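Local coordinates for protein probable starch synthase 4, chloroplastic/amyloplastic (Arabidopsis thaliana, PDB 6GNE) that probably belongs to the plastid starch synthases, glycosyltransferases of the two-domain GT-B fold, and in this model holds adenosine-5'-diphosphate and glycan ligands, at residues A17-A23 against I48-Y53; V61-L67 against I84-V89; F426-D430 against R457-H461. All blocks are in the same frame, centred on the assembly; numbering follows the deposited sequence.

Interaction 1: residues A17-A23 against I48-Y53; sequences AEMAPVA and IILPKY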
ATOM      1  N   ALA A  17      -3.787   1.087 -10.528  1.00 33.57           N
ATOM      2  CA  ALA A  17      -3.314   2.456 -10.748  1.00 35.32           C
ATOM      3  C   ALA A  17      -1.876   2.677 -10.320  1.00 34.77           C
ATOM      4  O   ALA A  17      -1.317   3.711 -10.646  1.00 36.42           O
ATOM      5  CB  ALA A  17      -4.232   3.447 -10.038  1.00 35.83           C
ATOM      6  N   GLU A  18      -1.286   1.718  -9.610  1.00 34.36           N
ATOM      7  CA  GLU A  18       0.105   1.804  -9.140  1.00 34.78           C
ATOM      8  C   GLU A  18       0.867   0.495  -9.245  1.00 34.97           C
ATOM      9  O   GLU A  18       0.296  -0.598  -9.173  1.00 34.63           O
ATOM     10  CB  GLU A  18       0.157   2.176  -7.648  1.00 33.75           C
ATOM     11  CG  GLU A  18      -0.378   3.535  -7.267  1.00 33.41           C
ATOM     12  CD  GLU A  18      -0.369   3.706  -5.741  1.00 32.47           C
ATOM     13  OE1 GLU A  18       0.712   3.586  -5.100  1.00 30.93           O
ATOM     14  OE2 GLU A  18      -1.451   3.958  -5.176  1.00 33.17           O
ATOM     15  N   MET A  19       2.178   0.645  -9.374  1.00 36.48           N
ATOM     16  CA  MET A  19       3.125  -0.434  -9.197  1.00 37.31           C
ATOM     17  C   MET A  19       4.480   0.159  -8.810  1.00 36.98           C
ATOM     18  O   MET A  19       5.033   1.021  -9.505  1.00 37.44           O
ATOM     19  CB  MET A  19       3.280  -1.234 -10.479  1.00 40.48           C
ATOM     20  CG  MET A  19       4.090  -2.526 -10.296  1.00 41.69           C
ATOM     21  SD  MET A  19       4.626  -3.224 -11.853  1.00 44.35           S
ATOM     22  CE  MET A  19       5.850  -4.366 -11.262  1.00 46.09           C
ATOM     23  N   ALA A  20       5.011  -0.321  -7.703  1.00 35.50           N
ATOM     24  CA  ALA A  20       6.313   0.112  -7.233  1.00 35.92           C
ATOM     25  C   ALA A  20       7.390  -0.515  -8.116  1.00 36.46           C
ATOM     26  O   ALA A  20       7.285  -1.709  -8.426  1.00 35.73           O
ATOM     27  CB  ALA A  20       6.499  -0.294  -5.777  1.00 35.49           C
ATOM     28  N   PRO A  21       8.422   0.235  -8.524  1.00 36.81           N
ATOM     29  CA  PRO A  21       8.714   1.650  -8.162  1.00 35.74           C
ATOM     30  C   PRO A  21       8.257   2.688  -9.181  1.00 35.34           C
ATOM     31  O   PRO A  21       8.293   3.842  -8.878  1.00 34.48           O
ATOM     32  CB  PRO A  21      10.242   1.678  -8.155  1.00 36.22           C
ATOM     33  CG  PRO A  21      10.610   0.680  -9.214  1.00 37.97           C
ATOM     34  CD  PRO A  21       9.543  -0.378  -9.251  1.00 37.80           C
ATOM     35  N   VAL A  22       7.826   2.229 -10.360  1.00 35.74           N
ATOM     36  CA  VAL A  22       7.511   3.057 -11.496  1.00 36.36           C
ATOM     37  C   VAL A  22       6.354   4.027 -11.277  1.00 35.98           C
ATOM     38  O   VAL A  22       6.380   5.154 -11.781  1.00 36.13           O
ATOM     39  CB  VAL A  22       7.278   2.188 -12.771  1.00 38.42           C
ATOM     40  CG1 VAL A  22       6.047   1.273 -12.671  1.00 38.25           C
ATOM     41  CG2 VAL A  22       7.170   3.054 -14.010  1.00 40.19           C
ATOM     42  N   ALA A  23       5.333   3.602 -10.542  1.00 35.61           N
ATOM     43  CA  ALA A  23       4.211   4.455 -10.224  1.00 36.55           C
ATOM     44  C   ALA A  23       3.721   4.140  -8.836  1.00 35.96           C
ATOM     45  O   ALA A  23       2.935   3.216  -8.662  1.00 35.23           O
ATOM     46  CB  ALA A  23       3.111   4.242 -11.242  1.00 38.24           C
ATOM     47  N   ILE A  48       1.108  -7.086 -15.803  1.00 41.99           N
ATOM     48  CA  ILE A  48       0.502  -5.933 -15.161  1.00 40.12           C
ATOM     49  C   ILE A  48       0.114  -4.890 -16.180  1.00 39.60           C
ATOM     50  O   ILE A  48       0.838  -4.676 -17.124  1.00 40.21           O
ATOM     51  CB  ILE A  48       1.441  -5.382 -14.092  1.00 39.37           C
ATOM     52  CG1 ILE A  48       1.577  -6.447 -12.995  1.00 39.89           C
ATOM     53  CG2 ILE A  48       0.879  -4.095 -13.494  1.00 38.42           C
ATOM     54  CD1 ILE A  48       2.838  -6.327 -12.203  1.00 41.29           C
ATOM     55  N   ILE A  49      -1.053  -4.287 -15.985  1.00 38.33           N
ATOM     56  CA  ILE A  49      -1.527  -3.207 -16.826  1.00 39.18           C
ATOM     57  C   ILE A  49      -1.677  -1.953 -15.968  1.00 38.50           C
ATOM     58  O   ILE A  49      -2.395  -1.986 -14.982  1.00 36.93           O
ATOM     59  CB  ILE A  49      -2.849  -3.557 -17.525  1.00 39.97           C
ATOM     60  CG1 ILE A  49      -2.653  -4.794 -18.430  1.00 41.23           C
ATOM     61  CG2 ILE A  49      -3.376  -2.363 -18.328  1.00 40.50           C
ATOM     62  CD1 ILE A  49      -3.939  -5.369 -19.008  1.00 42.61           C
ATOM     63  N   LEU A  50      -0.961  -0.881 -16.362  1.00 39.40           N
ATOM     64  CA  LEU A  50      -0.956   0.425 -15.694  1.00 39.09           C
ATOM     65  C   LEU A  50      -1.292   1.531 -16.655  1.00 39.82           C
ATOM     66  O   LEU A  50      -1.205   1.335 -17.854  1.00 42.40           O
ATOM     67  CB  LEU A  50       0.449   0.750 -15.151  1.00 39.25           C
ATOM     68  CG  LEU A  50       1.049  -0.195 -14.123  1.00 38.95           C
ATOM     69  CD1 LEU A  50       2.450   0.237 -13.782  1.00 39.53           C
ATOM     70  CD2 LEU A  50       0.190  -0.252 -12.878  1.00 37.93           C
ATOM     71  N   PRO A  51      -1.644   2.708 -16.141  1.00 39.20           N
ATOM     72  CA  PRO A  51      -1.603   3.866 -16.997  1.00 41.02           C
ATOM     73  C   PRO A  51      -0.165   4.294 -17.262  1.00 41.42           C
ATOM     74  O   PRO A  51       0.725   4.002 -16.480  1.00 39.83           O
ATOM     75  CB  PRO A  51      -2.321   4.950 -16.183  1.00 40.73           C
ATOM     76  CG  PRO A  51      -3.064   4.225 -15.110  1.00 39.69           C
ATOM     77  CD  PRO A  51      -2.188   3.040 -14.817  1.00 38.57           C
ATOM     78  N   LYS A  52       0.036   5.009 -18.357  1.00 42.98           N
ATOM     79  CA  LYS A  52       1.278   5.706 -18.597  1.00 43.86           C
ATOM     80  C   LYS A  52       1.109   7.112 -18.039  1.00 43.94           C
ATOM     81  O   LYS A  52       0.674   8.027 -18.744  1.00 45.33           O
ATOM     82  CB  LYS A  52       1.616   5.761 -20.087  1.00 45.70           C
ATOM     83  CG  LYS A  52       2.906   6.512 -20.395  1.00 46.83           C
ATOM     84  CD  LYS A  52       4.049   5.613 -20.868  1.00 47.76           C
ATOM     85  CE  LYS A  52       5.218   6.411 -21.423  1.00 50.05           C
ATOM     86  NZ  LYS A  52       4.818   7.638 -22.208  1.00 52.65           N
ATOM     87  N   TYR A  53       1.469   7.278 -16.774  1.00 43.30           N
ATOM     88  CA  TYR A  53       1.514   8.600 -16.171  1.00 44.22           C
ATOM     89  C   TYR A  53       2.727   9.357 -16.704  1.00 46.83           C
ATOM     90  O   TYR A  53       3.787   8.775 -16.966  1.00 47.93           O
ATOM     91  CB  TYR A  53       1.641   8.519 -14.666  1.00 42.23           C
ATOM     92  CG  TYR A  53       0.515   7.796 -13.942  1.00 40.66           C
ATOM     93  CD1 TYR A  53      -0.714   8.406 -13.710  1.00 40.27           C
ATOM     94  CD2 TYR A  53       0.713   6.513 -13.445  1.00 39.35           C
ATOM     95  CE1 TYR A  53      -1.713   7.745 -13.021  1.00 39.56           C
ATOM     96  CE2 TYR A  53      -0.286   5.846 -12.757  1.00 38.41           C
ATOM     97  CZ  TYR A  53      -1.502   6.454 -12.549  1.00 38.19           C
ATOM     98  OH  TYR A  53      -2.475   5.776 -11.849  1.00 36.27           O
TER
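Tyr53 reaches back to Ala17 and donates its hydroxyl to the carbonyl: OH lies 2.7 Å from Ala17 O, in the carbonyl plane and on a lone pair. The same oxygen sits at the edge of the phenol ring, while Ala23 CB meets that ring obliquely, 4.0 Å from Tyr53 CD2. Leu50 splits its two methyls: Leu50 CD1 touches Met19 CB at 3.7 Å and meets Val22 CG1 tip to tip, whereas its CD2 turns to the backbone of Glu18. Two residues earlier on the strand, Ile48 is crossed by the thioether of Met19 at about a right angle, SD 3.6 Å from CD1. Met19 gets there because CG is anti to the backbone N (chi1 -171°) and the chain runs extended beyond it. Met19 and Ala23 exchange backbone bonds, and Val22 and Ala23 together oppose Met19, a classic beta bulge. Phe121 from helix 117-134 and Phe111 close round Tyr53. Glu18 points the other way, its carboxylate held by Tyr112 OH and the amides of Val25 and Gly26. This is the first beta-alpha loop of the N-terminal Rossmann-like domain of a GT-B enzyme, packed on the neighbouring parallel strand, with the Glu18 side chain about 4 Å from bound AC1.

Interaction 2: residues V61-L67 against I84-V89; sequences VRDLRAL and IWIGTV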
ATOM      1  N   VAL A  61      12.688   0.885 -15.414  1.00 55.37           N
ATOM      2  CA  VAL A  61      11.938   0.387 -16.543  1.00 54.37           C
ATOM      3  C   VAL A  61      12.947  -0.030 -17.575  1.00 54.85           C
ATOM      4  O   VAL A  61      13.661   0.796 -18.060  1.00 57.35           O
ATOM      5  CB  VAL A  61      11.001   1.468 -17.106  1.00 54.13           C
ATOM      6  CG1 VAL A  61      10.170   0.918 -18.259  1.00 56.59           C
ATOM      7  CG2 VAL A  61      10.056   1.983 -16.033  1.00 51.49           C
ATOM      8  N   ARG A  62      12.978  -1.314 -17.912  1.00 55.35           N
ATOM      9  CA  ARG A  62      13.799  -1.847 -18.998  1.00 57.51           C
ATOM     10  C   ARG A  62      12.981  -1.978 -20.275  1.00 57.43           C
ATOM     11  O   ARG A  62      11.760  -2.188 -20.220  1.00 54.67           O
ATOM     12  CB  ARG A  62      14.319  -3.242 -18.636  1.00 59.39           C
ATOM     13  CG  ARG A  62      14.941  -3.386 -17.266  1.00 60.29           C
ATOM     14  CD  ARG A  62      16.265  -2.663 -17.144  1.00 65.62           C
ATOM     15  NE  ARG A  62      16.637  -2.638 -15.738  1.00 68.99           N
ATOM     16  CZ  ARG A  62      16.824  -1.554 -14.967  1.00 69.94           C
ATOM     17  NH1 ARG A  62      16.726  -0.308 -15.430  1.00 69.92           N
ATOM     18  NH2 ARG A  62      17.137  -1.741 -13.695  1.00 70.95           N
ATOM     19  N   ASP A  63      13.652  -1.884 -21.423  1.00 59.03           N
ATOM     20  CA  ASP A  63      13.041  -2.157 -22.721  1.00 61.08           C
ATOM     21  C   ASP A  63      11.687  -1.483 -22.906  1.00 58.63           C
ATOM     22  O   ASP A  63      10.757  -2.103 -23.348  1.00 59.04           O
ATOM     23  CB  ASP A  63      12.889  -3.677 -22.949  1.00 63.66           C
ATOM     24  CG  ASP A  63      14.116  -4.459 -22.578  1.00 66.32           C
ATOM     25  OD1 ASP A  63      15.093  -4.392 -23.329  1.00 70.41           O
ATOM     26  OD2 ASP A  63      14.092  -5.171 -21.550  1.00 68.91           O
ATOM     27  N   LEU A  64      11.583  -0.213 -22.550  1.00 57.11           N
ATOM     28  CA  LEU A  64      10.355   0.539 -22.714  1.00 55.17           C
ATOM     29  C   LEU A  64      10.188   0.908 -24.155  1.00 57.16           C
ATOM     30  O   LEU A  64      11.095   1.495 -24.736  1.00 58.72           O
ATOM     31  CB  LEU A  64      10.405   1.809 -21.882  1.00 53.50           C
ATOM     32  CG  LEU A  64       9.210   2.722 -21.995  1.00 52.74           C
ATOM     33  CD1 LEU A  64       7.995   1.984 -21.504  1.00 51.51           C
ATOM     34  CD2 LEU A  64       9.447   3.982 -21.201  1.00 52.17           C
ATOM     35  N   ARG A  65       9.045   0.568 -24.739  1.00 58.09           N
ATOM     36  CA  ARG A  65       8.795   0.880 -26.159  1.00 61.67           C
ATOM     37  C   ARG A  65       7.336   1.000 -26.440  1.00 59.25           C
ATOM     38  O   ARG A  65       6.513   0.375 -25.769  1.00 55.91           O
ATOM     39  CB  ARG A  65       9.447  -0.112 -27.134  1.00 66.62           C
ATOM     40  CG  ARG A  65       9.643  -1.504 -26.572  1.00 69.26           C
ATOM     41  CD  ARG A  65      10.488  -2.448 -27.436  1.00 75.27           C
ATOM     42  NE  ARG A  65       9.667  -3.651 -27.647  1.00 79.53           N
ATOM     43  CZ  ARG A  65       8.840  -3.868 -28.686  1.00 83.58           C
ATOM     44  NH1 ARG A  65       8.732  -2.999 -29.707  1.00 85.19           N
ATOM     45  NH2 ARG A  65       8.095  -4.975 -28.705  1.00 85.50           N
ATOM     46  N   ALA A  66       7.048   1.859 -27.415  1.00 60.60           N
ATOM     47  CA  ALA A  66       5.698   2.102 -27.891  1.00 61.29           C
ATOM     48  C   ALA A  66       5.425   1.118 -28.990  1.00 62.92           C
ATOM     49  O   ALA A  66       6.204   1.013 -29.932  1.00 64.64           O
ATOM     50  CB  ALA A  66       5.539   3.530 -28.405  1.00 62.08           C
ATOM     51  N   LEU A  67       4.326   0.381 -28.855  1.00 63.38           N
ATOM     52  CA  LEU A  67       3.935  -0.592 -29.851  1.00 65.62           C
ATOM     53  C   LEU A  67       3.282   0.125 -31.004  1.00 68.96           C
ATOM     54  O   LEU A  67       2.749   1.236 -30.863  1.00 68.05           O
ATOM     55  CB  LEU A  67       2.977  -1.619 -29.258  1.00 64.31           C
ATOM     56  CG  LEU A  67       3.576  -2.497 -28.160  1.00 62.94           C
ATOM     57  CD1 LEU A  67       2.484  -3.465 -27.685  1.00 62.38           C
ATOM     58  CD2 LEU A  67       4.863  -3.224 -28.602  1.00 63.82           C
ATOM     59  N   ILE A  84      -0.112   1.984 -26.780  1.00 54.73           N
ATOM     60  CA  ILE A  84       0.286   0.943 -25.838  1.00 52.10           C
ATOM     61  C   ILE A  84       1.817   0.898 -25.742  1.00 51.41           C
ATOM     62  O   ILE A  84       2.524   0.886 -26.774  1.00 52.00           O
ATOM     63  CB  ILE A  84      -0.261  -0.433 -26.268  1.00 52.27           C
ATOM     64  CG1 ILE A  84      -1.779  -0.351 -26.512  1.00 52.97           C
ATOM     65  CG2 ILE A  84       0.044  -1.505 -25.228  1.00 50.44           C
ATOM     66  CD1 ILE A  84      -2.570   0.315 -25.398  1.00 51.63           C
ATOM     67  N   TRP A  85       2.316   0.886 -24.499  1.00 48.73           N
ATOM     68  CA  TRP A  85       3.745   0.757 -24.241  1.00 48.75           C
ATOM     69  C   TRP A  85       3.991  -0.545 -23.504  1.00 47.66           C
ATOM     70  O   TRP A  85       3.138  -0.959 -22.732  1.00 45.99           O
ATOM     71  CB  TRP A  85       4.243   1.917 -23.384  1.00 47.34           C
ATOM     72  CG  TRP A  85       4.136   3.264 -24.006  1.00 48.54           C
ATOM     73  CD1 TRP A  85       2.989   3.939 -24.312  1.00 49.10           C
ATOM     74  CD2 TRP A  85       5.215   4.111 -24.403  1.00 49.78           C
ATOM     75  NE1 TRP A  85       3.285   5.142 -24.871  1.00 50.57           N
ATOM     76  CE2 TRP A  85       4.646   5.280 -24.936  1.00 51.27           C
ATOM     77  CE3 TRP A  85       6.605   4.007 -24.335  1.00 50.03           C
ATOM     78  CZ2 TRP A  85       5.424   6.337 -25.422  1.00 52.55           C
ATOM     79  CZ3 TRP A  85       7.363   5.038 -24.800  1.00 51.74           C
ATOM     80  CH2 TRP A  85       6.770   6.188 -25.361  1.00 53.08           C
ATOM     81  N   ILE A  86       5.155  -1.171 -23.722  1.00 48.75           N
ATOM     82  CA  ILE A  86       5.566  -2.288 -22.854  1.00 48.10           C
ATOM     83  C   ILE A  86       6.936  -2.065 -22.302  1.00 47.19           C
ATOM     84  O   ILE A  86       7.740  -1.388 -22.892  1.00 47.80           O
ATOM     85  CB  ILE A  86       5.524  -3.698 -23.524  1.00 50.40           C
ATOM     86  CG1 ILE A  86       6.656  -3.900 -24.535  1.00 52.89           C
ATOM     87  CG2 ILE A  86       4.181  -3.930 -24.197  1.00 51.92           C
ATOM     88  CD1 ILE A  86       6.542  -5.170 -25.372  1.00 55.10           C
ATOM     89  N   GLY A  87       7.188  -2.700 -21.180  1.00 45.64           N
ATOM     90  CA  GLY A  87       8.448  -2.598 -20.501  1.00 45.69           C
ATOM     91  C   GLY A  87       8.503  -3.650 -19.442  1.00 44.80           C
ATOM     92  O   GLY A  87       7.516  -4.334 -19.183  1.00 44.73           O
ATOM     93  N   THR A  88       9.654  -3.782 -18.820  1.00 45.09           N
ATOM     94  CA  THR A  88       9.834  -4.783 -17.787  1.00 44.92           C
ATOM     95  C   THR A  88      10.260  -4.047 -16.538  1.00 44.34           C
ATOM     96  O   THR A  88      11.208  -3.260 -16.560  1.00 43.64           O
ATOM     97  CB  THR A  88      10.851  -5.833 -18.217  1.00 46.39           C
ATOM     98  OG1 THR A  88      10.396  -6.447 -19.440  1.00 47.62           O
ATOM     99  CG2 THR A  88      10.993  -6.911 -17.161  1.00 45.61           C
ATOM    100  N   VAL A  89       9.485  -4.257 -15.474  1.00 43.75           N
ATOM    101  CA  VAL A  89       9.686  -3.582 -14.216  1.00 43.75           C
ATOM    102  C   VAL A  89       9.905  -4.677 -13.185  1.00 44.30           C
ATOM    103  O   VAL A  89       8.980  -5.434 -12.823  1.00 42.38           O
ATOM    104  CB  VAL A  89       8.479  -2.707 -13.825  1.00 43.80           C
ATOM    105  CG1 VAL A  89       8.731  -2.018 -12.486  1.00 42.80           C
ATOM    106  CG2 VAL A  89       8.180  -1.696 -14.924  1.00 44.79           C
TER
HETATM  107  O   HOH W   1       0.276   1.708 -29.659  1.00 29.24           O
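The contact belongs to the open end of the beta hairpin formed by strands 64-75 and 78-89, and its antiparallel pairing continues past a beta bulge onto the short strand 61-62. Arg62 and Thr88 form a hydrogen-bonded pair, with Arg62 N 3.0 Å from Thr88 O, and Arg65 and Ile86 form the next, with Ile86 N 2.9 Å from Arg65 O. Between them the register slips by one residue as the chain turns a corner at Asp63. Leu67 N then bonds to Ile84 O at 2.8 Å, and a water joins Leu67 O to Ile84 N beyond it. On one face Ala66 CB sits 3.9 Å from the centroid of the Trp85 six-membered ring, only 7° off its normal, a clear CH-pi contact. Leu64 crosses the indole obliquely, its CG 3.7 Å from Trp85 CE3. The opposite side of the ring receives Lys52 in a cation-pi contact, and Trp85 NE1 bonds to Glu98 of strand 92-100. On the other face Arg65 and Ile86 lie alongside each other, pointing the same way, with NH2 3.7 Å from CD1. Leu67 CD1 touches the CG2 methyls of both Ile84 and Ile86. The chemistry is therefore mixed: backbone bonds set the alignment, while a tryptophan taking a methyl on one face and an ammonium on the other joins the hairpin to the loop after strand 45-51 and to strand 92-100.

Interaction 3: residues F426-D430 against R457-H461; sequences FDIDD and RAFNH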
ATOM      1  N   PHE A 426       3.462  -7.141  18.094  1.00 32.76           N
ATOM      2  CA  PHE A 426       3.141  -7.812  19.346  1.00 32.85           C
ATOM      3  C   PHE A 426       4.087  -7.331  20.462  1.00 32.98           C
ATOM      4  O   PHE A 426       5.307  -7.507  20.395  1.00 32.84           O
ATOM      5  CB  PHE A 426       3.281  -9.318  19.148  1.00 33.68           C
ATOM      6  CG  PHE A 426       2.437  -9.862  18.042  1.00 33.97           C
ATOM      7  CD1 PHE A 426       1.078 -10.157  18.243  1.00 34.53           C
ATOM      8  CD2 PHE A 426       2.985 -10.066  16.781  1.00 34.57           C
ATOM      9  CE1 PHE A 426       0.301 -10.664  17.218  1.00 34.88           C
ATOM     10  CE2 PHE A 426       2.201 -10.561  15.720  1.00 34.65           C
ATOM     11  CZ  PHE A 426       0.862 -10.866  15.942  1.00 34.82           C
ATOM     12  N   ASP A 427       3.494  -6.753  21.492  1.00 33.54           N
ATOM     13  CA  ASP A 427       4.207  -6.188  22.639  1.00 33.44           C
ATOM     14  C   ASP A 427       5.052  -7.221  23.396  1.00 33.33           C
ATOM     15  O   ASP A 427       4.535  -8.263  23.816  1.00 33.21           O
ATOM     16  CB  ASP A 427       3.185  -5.540  23.596  1.00 34.38           C
ATOM     17  CG  ASP A 427       3.815  -4.583  24.572  1.00 34.97           C
ATOM     18  OD1 ASP A 427       4.299  -5.026  25.633  1.00 35.22           O
ATOM     19  OD2 ASP A 427       3.797  -3.364  24.287  1.00 35.75           O
ATOM     20  N   ILE A 428       6.333  -6.905  23.581  1.00 33.08           N
ATOM     21  CA  ILE A 428       7.265  -7.783  24.330  1.00 35.12           C
ATOM     22  C   ILE A 428       6.979  -7.899  25.839  1.00 36.47           C
ATOM     23  O   ILE A 428       7.429  -8.858  26.452  1.00 37.30           O
ATOM     24  CB  ILE A 428       8.762  -7.427  24.118  1.00 35.01           C
ATOM     25  CG1 ILE A 428       9.144  -6.120  24.832  1.00 35.62           C
ATOM     26  CG2 ILE A 428       9.072  -7.337  22.634  1.00 34.15           C
ATOM     27  CD1 ILE A 428      10.587  -5.670  24.652  1.00 35.76           C
ATOM     28  N   ASP A 429       6.232  -6.956  26.417  1.00 37.23           N
ATOM     29  CA  ASP A 429       5.819  -7.029  27.822  1.00 38.88           C
ATOM     30  C   ASP A 429       4.435  -7.699  28.068  1.00 38.64           C
ATOM     31  O   ASP A 429       4.046  -7.836  29.207  1.00 40.94           O
ATOM     32  CB  ASP A 429       5.902  -5.644  28.492  1.00 39.65           C
ATOM     33  CG  ASP A 429       7.356  -5.060  28.522  1.00 41.58           C
ATOM     34  OD1 ASP A 429       8.368  -5.803  28.656  1.00 41.76           O
ATOM     35  OD2 ASP A 429       7.499  -3.808  28.422  1.00 42.85           O
ATOM     36  N   ASP A 430       3.713  -8.142  27.048  1.00 37.91           N
ATOM     37  CA  ASP A 430       2.432  -8.883  27.249  1.00 39.21           C
ATOM     38  C   ASP A 430       2.676 -10.411  27.335  1.00 41.22           C
ATOM     39  O   ASP A 430       2.958 -11.080  26.325  1.00 40.60           O
ATOM     40  CB  ASP A 430       1.466  -8.557  26.088  1.00 37.96           C
ATOM     41  CG  ASP A 430       0.059  -9.164  26.268  1.00 38.54           C
ATOM     42  OD1 ASP A 430      -0.181  -9.949  27.211  1.00 39.00           O
ATOM     43  OD2 ASP A 430      -0.808  -8.855  25.421  1.00 37.24           O
ATOM     44  N   ARG A 457       8.264   2.528  27.836  1.00 36.79           N
ATOM     45  CA  ARG A 457       8.798   1.164  27.942  1.00 35.41           C
ATOM     46  C   ARG A 457       9.835   0.884  26.890  1.00 33.74           C
ATOM     47  O   ARG A 457      10.829   0.270  27.164  1.00 34.10           O
ATOM     48  CB  ARG A 457       7.697   0.102  27.925  1.00 35.41           C
ATOM     49  CG  ARG A 457       6.816   0.156  29.170  1.00 37.15           C
ATOM     50  CD  ARG A 457       5.709  -0.887  29.179  1.00 37.72           C
ATOM     51  NE  ARG A 457       4.693  -0.671  28.142  1.00 36.78           N
ATOM     52  CZ  ARG A 457       4.572  -1.381  27.015  1.00 35.53           C
ATOM     53  NH1 ARG A 457       3.635  -1.062  26.154  1.00 34.82           N
ATOM     54  NH2 ARG A 457       5.357  -2.432  26.744  1.00 35.56           N
ATOM     55  N   ALA A 458       9.637   1.389  25.689  1.00 32.93           N
ATOM     56  CA  ALA A 458      10.581   1.187  24.617  1.00 32.31           C
ATOM     57  C   ALA A 458      11.913   1.872  24.928  1.00 33.93           C
ATOM     58  O   ALA A 458      12.973   1.272  24.747  1.00 34.05           O
ATOM     59  CB  ALA A 458      10.010   1.682  23.307  1.00 31.06           C
ATOM     60  N   PHE A 459      11.862   3.102  25.427  1.00 35.27           N
ATOM     61  CA  PHE A 459      13.084   3.823  25.849  1.00 36.56           C
ATOM     62  C   PHE A 459      13.795   3.153  27.007  1.00 37.55           C
ATOM     63  O   PHE A 459      15.005   3.048  26.992  1.00 36.31           O
ATOM     64  CB  PHE A 459      12.809   5.292  26.191  1.00 37.35           C
ATOM     65  CG  PHE A 459      12.841   6.203  24.992  1.00 36.98           C
ATOM     66  CD1 PHE A 459      12.081   5.918  23.864  1.00 35.85           C
ATOM     67  CD2 PHE A 459      13.634   7.333  24.996  1.00 38.28           C
ATOM     68  CE1 PHE A 459      12.119   6.740  22.765  1.00 36.45           C
ATOM     69  CE2 PHE A 459      13.675   8.178  23.909  1.00 38.29           C
ATOM     70  CZ  PHE A 459      12.911   7.879  22.787  1.00 37.85           C
ATOM     71  N   ASN A 460      13.033   2.685  27.992  1.00 40.22           N
ATOM     72  CA  ASN A 460      13.569   1.867  29.110  1.00 42.66           C
ATOM     73  C   ASN A 460      14.287   0.614  28.611  1.00 42.72           C
ATOM     74  O   ASN A 460      15.440   0.389  28.975  1.00 44.57           O
ATOM     75  CB  ASN A 460      12.459   1.456  30.111  1.00 43.82           C
ATOM     76  CG  ASN A 460      12.034   2.607  31.051  1.00 45.29           C
ATOM     77  OD1 ASN A 460      12.478   3.776  30.931  1.00 44.77           O
ATOM     78  ND2 ASN A 460      11.145   2.277  31.987  1.00 46.30           N
ATOM     79  N   HIS A 461      13.608  -0.190  27.789  1.00 41.90           N
ATOM     80  CA  HIS A 461      14.201  -1.414  27.223  1.00 43.15           C
ATOM     81  C   HIS A 461      15.494  -1.108  26.451  1.00 43.18           C
ATOM     82  O   HIS A 461      16.493  -1.785  26.650  1.00 44.46           O
ATOM     83  CB  HIS A 461      13.205  -2.182  26.345  1.00 43.32           C
ATOM     84  CG  HIS A 461      12.292  -3.096  27.108  1.00 46.59           C
ATOM     85  ND1 HIS A 461      12.541  -4.445  27.252  1.00 49.16           N
ATOM     86  CD2 HIS A 461      11.124  -2.857  27.774  1.00 49.47           C
ATOM     87  CE1 HIS A 461      11.561  -4.998  27.968  1.00 52.78           C
ATOM     88  NE2 HIS A 461      10.684  -4.059  28.294  1.00 50.61           N
TER
HETATM   89  O   HOH W   2       8.859  -3.085  30.286  1.00 43.14           O
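Asp427 OD2 is gripped by both terminal nitrogens of Arg457, NH1 at 3.0 Å and NH2 at 3.1 Å, and takes a third bond from the backbone N of Thr442. The guanidinium comes end-on with the oxygen close to its plane, although the carboxylate is turned 44° from that plane. Arg457 NH2 also bonds to Asp429 OD2 at 3.0 Å, nearly straight at 163°, so one arginine joins two aspartates in a salt-bridge network. Its bend at chi3 brings the group round to them. With CG anti to the backbone N (chi1 -163°), Asp427 turns its carboxylate so that OD1 accepts from Asp429 N at 2.8 Å. That Asx turn, within the type I beta turn from Asp427 to Asp430, holds the two carboxylates on the same loop in position for the arginine. One helical turn on, His461 NE2 makes weak bonds to both oxygens of Asp429, the nearer being OD1 at 2.9 Å. Ile428 CD1 lies over one face of the His461 imidazole, 3.7 Å from the ring centroid, in a CH-pi contact. Phe441 of strand 441-443, at the edge of the C-terminal parallel sheet, packs against Asp427, Ile428 and Arg457, while helix 466-477 offers Leu472 to Ile428 and Trp469 to His461. The turn after helix 419-424 is thus joined to the flank of helix 448-464.

In the fold
Going from the N terminus, interaction 1 closes first, bringing the loop after strand 11-15 onto strand 45-51 across the intervening helix 27-41. Interaction 2 follows at once and closes the hairpin of strands 64-75 and 78-89; the two neither nest nor cross. They do touch: Val22 meets Val61, and Met19 and Pro21 meet Val89, so the loop packs against the hairpin, which is itself part of the N-terminal sheet. Interaction 3 comes much later, on the opposite side of the chain's centre, in the other half of the GT-B fold. It closes the segment holding strand 441-443, between helix 419-424 and helix 448-464. Its centre is about 39 Å from that of interaction 1.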